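Local structure of DegV domain-containing protein spr0652 (Streptococcus pneumoniae, 6CNG) at residues K175-F180 against M296-D301. The protein binds linoleic acid and probably other long-chain fatty acids, and may take part in lipid transport or fatty acid metabolism. Numbering follows the deposited sequence.
Sequences KTKLLF and MGYEID. With NA (sodium ion), chain D; EIC (linoleic acid), chain C.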
loop_
_atom_site.group_PDB
_atom_site.type_symbol
_atom_site.label_atom_id
_atom_site.label_comp_id
_atom_site.label_asym_id
_atom_site.label_seq_id
_atom_site.Cartn_x
_atom_site.Cartn_y
_atom_site.Cartn_z
ATOM N N LYS A 175 12.336 9.025 2.827
ATOM C CA LYS A 175 11.588 9.905 3.715
ATOM C C LYS A 175 10.228 9.352 4.098
ATOM O O LYS A 175 9.502 10.019 4.824
ATOM C CB LYS A 175 11.295 11.277 3.052
ATOM C CG LYS A 175 12.461 12.240 2.872
ATOM C CD LYS A 175 12.055 13.469 2.015
ATOM C CE LYS A 175 13.074 13.788 0.893
ATOM N NZ LYS A 175 12.467 13.754 -0.483
ATOM N N THR A 176 9.856 8.184 3.599
ATOM C CA THR A 176 8.530 7.627 3.798
ATOM C C THR A 176 8.618 6.302 4.543
ATOM O O THR A 176 9.550 5.509 4.332
ATOM C CB THR A 176 7.778 7.432 2.463
ATOM O OG1 THR A 176 8.486 6.538 1.604
ATOM C CG2 THR A 176 7.613 8.726 1.764
ATOM N N LYS A 177 7.624 6.073 5.404
ATOM C CA LYS A 177 7.563 4.907 6.269
ATOM C C LYS A 177 6.123 4.393 6.344
ATOM O O LYS A 177 5.187 5.041 5.874
ATOM C CB LYS A 177 8.128 5.252 7.658
ATOM C CG LYS A 177 9.605 5.826 7.665
ATOM C CD LYS A 177 10.704 4.795 7.437
ATOM C CE LYS A 177 12.131 5.416 7.245
ATOM N NZ LYS A 177 13.187 4.428 6.815
ATOM N N LEU A 178 5.952 3.216 6.965
ATOM C CA LEU A 178 4.634 2.634 7.207
ATOM C C LEU A 178 4.511 2.152 8.645
ATOM O O LEU A 178 5.386 1.462 9.154
ATOM C CB LEU A 178 4.358 1.451 6.259
ATOM C CG LEU A 178 2.949 0.835 6.384
ATOM C CD1 LEU A 178 1.913 1.664 5.702
ATOM C CD2 LEU A 178 2.892 -0.548 5.831
ATOM N N LEU A 179 3.414 2.493 9.290
ATOM C CA LEU A 179 3.008 1.863 10.530
ATOM C C LEU A 179 1.653 1.222 10.285
ATOM O O LEU A 179 0.822 1.780 9.573
ATOM C CB LEU A 179 2.849 2.887 11.640
ATOM C CG LEU A 179 4.004 3.208 12.582
ATOM C CD1 LEU A 179 3.740 4.492 13.343
ATOM C CD2 LEU A 179 4.202 2.100 13.586
ATOM N N PHE A 180 1.439 0.047 10.851
ATOM C CA PHE A 180 0.139 -0.604 10.759
ATOM C C PHE A 180 -0.348 -0.984 12.142
ATOM O O PHE A 180 0.437 -1.171 13.072
ATOM C CB PHE A 180 0.167 -1.809 9.823
ATOM C CG PHE A 180 1.204 -2.822 10.158
ATOM C CD1 PHE A 180 1.010 -3.720 11.180
ATOM C CD2 PHE A 180 2.367 -2.897 9.417
ATOM C CE1 PHE A 180 1.943 -4.642 11.463
ATOM C CE2 PHE A 180 3.314 -3.826 9.705
ATOM C CZ PHE A 180 3.117 -4.698 10.717
ATOM N N MET A 296 -0.906 2.965 7.726
ATOM C CA MET A 296 -0.669 4.389 7.680
ATOM C C MET A 296 0.702 4.669 7.073
ATOM O O MET A 296 1.719 4.280 7.634
ATOM C CB MET A 296 -0.738 4.891 9.112
ATOM C CG MET A 296 -0.256 6.243 9.298
ATOM S SD MET A 296 -0.751 6.903 10.893
ATOM C CE MET A 296 0.256 5.907 12.017
ATOM N N GLY A 297 0.714 5.342 5.931
ATOM C CA GLY A 297 1.942 5.858 5.373
ATOM C C GLY A 297 2.182 7.287 5.823
ATOM O O GLY A 297 1.244 8.049 6.043
ATOM N N TYR A 298 3.455 7.642 5.981
ATOM C CA TYR A 298 3.782 8.970 6.495
ATOM C C TYR A 298 5.186 9.399 6.099
ATOM O O TYR A 298 6.046 8.584 5.755
ATOM C CB TYR A 298 3.588 9.087 8.021
ATOM C CG TYR A 298 4.465 8.178 8.848
ATOM C CD1 TYR A 298 4.106 6.853 9.106
ATOM C CD2 TYR A 298 5.675 8.641 9.387
ATOM C CE1 TYR A 298 4.902 6.025 9.858
ATOM C CE2 TYR A 298 6.494 7.797 10.150
ATOM C CZ TYR A 298 6.100 6.501 10.391
ATOM O OH TYR A 298 6.893 5.688 11.133
ATOM N N GLU A 299 5.394 10.705 6.163
ATOM C CA GLU A 299 6.677 11.324 5.867
ATOM C C GLU A 299 7.461 11.601 7.143
ATOM O O GLU A 299 6.893 12.009 8.155
ATOM C CB GLU A 299 6.439 12.645 5.142
ATOM C CG GLU A 299 5.861 12.505 3.748
ATOM C CD GLU A 299 5.595 13.821 3.096
ATOM O OE1 GLU A 299 5.449 14.817 3.844
ATOM O OE2 GLU A 299 5.525 13.832 1.856
ATOM N N ILE A 300 8.779 11.405 7.075
ATOM C CA ILE A 300 9.713 11.807 8.125
ATOM C C ILE A 300 10.756 12.778 7.574
ATOM O O ILE A 300 10.938 12.909 6.366
ATOM C CB ILE A 300 10.409 10.598 8.795
ATOM C CG1 ILE A 300 11.381 9.926 7.836
ATOM C CG2 ILE A 300 9.398 9.613 9.229
ATOM C CD1 ILE A 300 12.308 8.992 8.511
ATOM N N ASP A 301 11.447 13.458 8.490
ATOM C CA ASP A 301 12.620 14.328 8.217
ATOM C C ASP A 301 12.964 14.786 6.778
ATOM O O ASP A 301 12.094 14.990 5.928
ATOM C CB ASP A 301 13.870 13.726 8.925
ATOM C CG ASP A 301 14.782 12.912 7.995
ATOM O OD1 ASP A 301 14.380 12.513 6.883
ATOM O OD2 ASP A 301 15.941 12.661 8.401
ATOM O OXT ASP A 301 14.128 15.038 6.424
HETATM NA NA NA D . 10.383 3.876 2.917
HETATM C C1 EIC C . 0.157 -11.917 -3.444
HETATM C C2 EIC C . -0.091 -10.675 -2.596
HETATM C C3 EIC C . 0.414 -10.792 -1.175
HETATM C C4 EIC C . 0.422 -9.453 -0.477
HETATM C C5 EIC C . 1.022 -9.540 0.910
HETATM C C6 EIC C . 1.137 -8.172 1.574
HETATM C C7 EIC C . -0.201 -7.619 2.084
HETATM C C8 EIC C . -0.048 -6.194 2.582
HETATM C C9 EIC C . -1.421 -5.680 2.948
HETATM C C10 EIC C . -1.860 -5.718 4.187
HETATM C C11 EIC C . -1.042 -6.293 5.335
HETATM C C12 EIC C . -1.147 -5.269 6.456
HETATM C C13 EIC C . -0.124 -4.779 7.122
HETATM C C14 EIC C . 1.302 -5.219 6.862
HETATM C C15 EIC C . 1.950 -4.404 5.746
HETATM C C16 EIC C . 3.385 -4.869 5.547
HETATM C C17 EIC C . 4.019 -4.212 4.356
HETATM C C18 EIC C . 5.425 -4.740 4.179
HETATM O O1 EIC C . 1.114 -11.968 -4.263
HETATM O O2 EIC C . -0.611 -12.902 -3.315
HETATM O O HOH W 1 7.143 2.895 10.735
HETATM O O HOH W 2 10.552 2.071 1.565
#
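Tyr298 lays its ring across the neighbouring strand, against Lys177 and Leu179. With its CG between the backbone N and the carbonyl carbon (chi1 62°), the ring leans over strand 176-180. Lys177 CB lies over one ring face, a CH-pi contact 4.0 Å from the centroid and 27° off the normal, while Leu179 N comes to the ring edge. Leu179 crosses the ring obliquely, its CD1 4.0 Å from Tyr298 CE1 and equally near Met296 CE, whose side chain runs alongside Leu179. A water 2.8 Å from Tyr298 OH donates to Leu178 O, linking the ring's far end to the opposing backbone. Helix 228-242 packs on this face through Leu239.

On the other face, Leu178 CD1 sits 3.3 Å from Met296 O, while its CD2 and the Phe180 ring meet linoleic acid, C14 lying 3.6 Å above the Phe180 plane, offset toward the rim. Thr176 O binds sodium, with Glu144 and Gln173 completing the protein ligands.

Paired N-H···O bonds at Lys177-Tyr298 and Leu179-Met296, plus Ile300 N to Lys175 O at 2.7 Å, fix the register. This is an antiparallel pair of central strands in the mixed six-stranded sheet of a DegV-family fold, with Leu178 and Phe180 of strand 176-180 lining the fatty acid pocket.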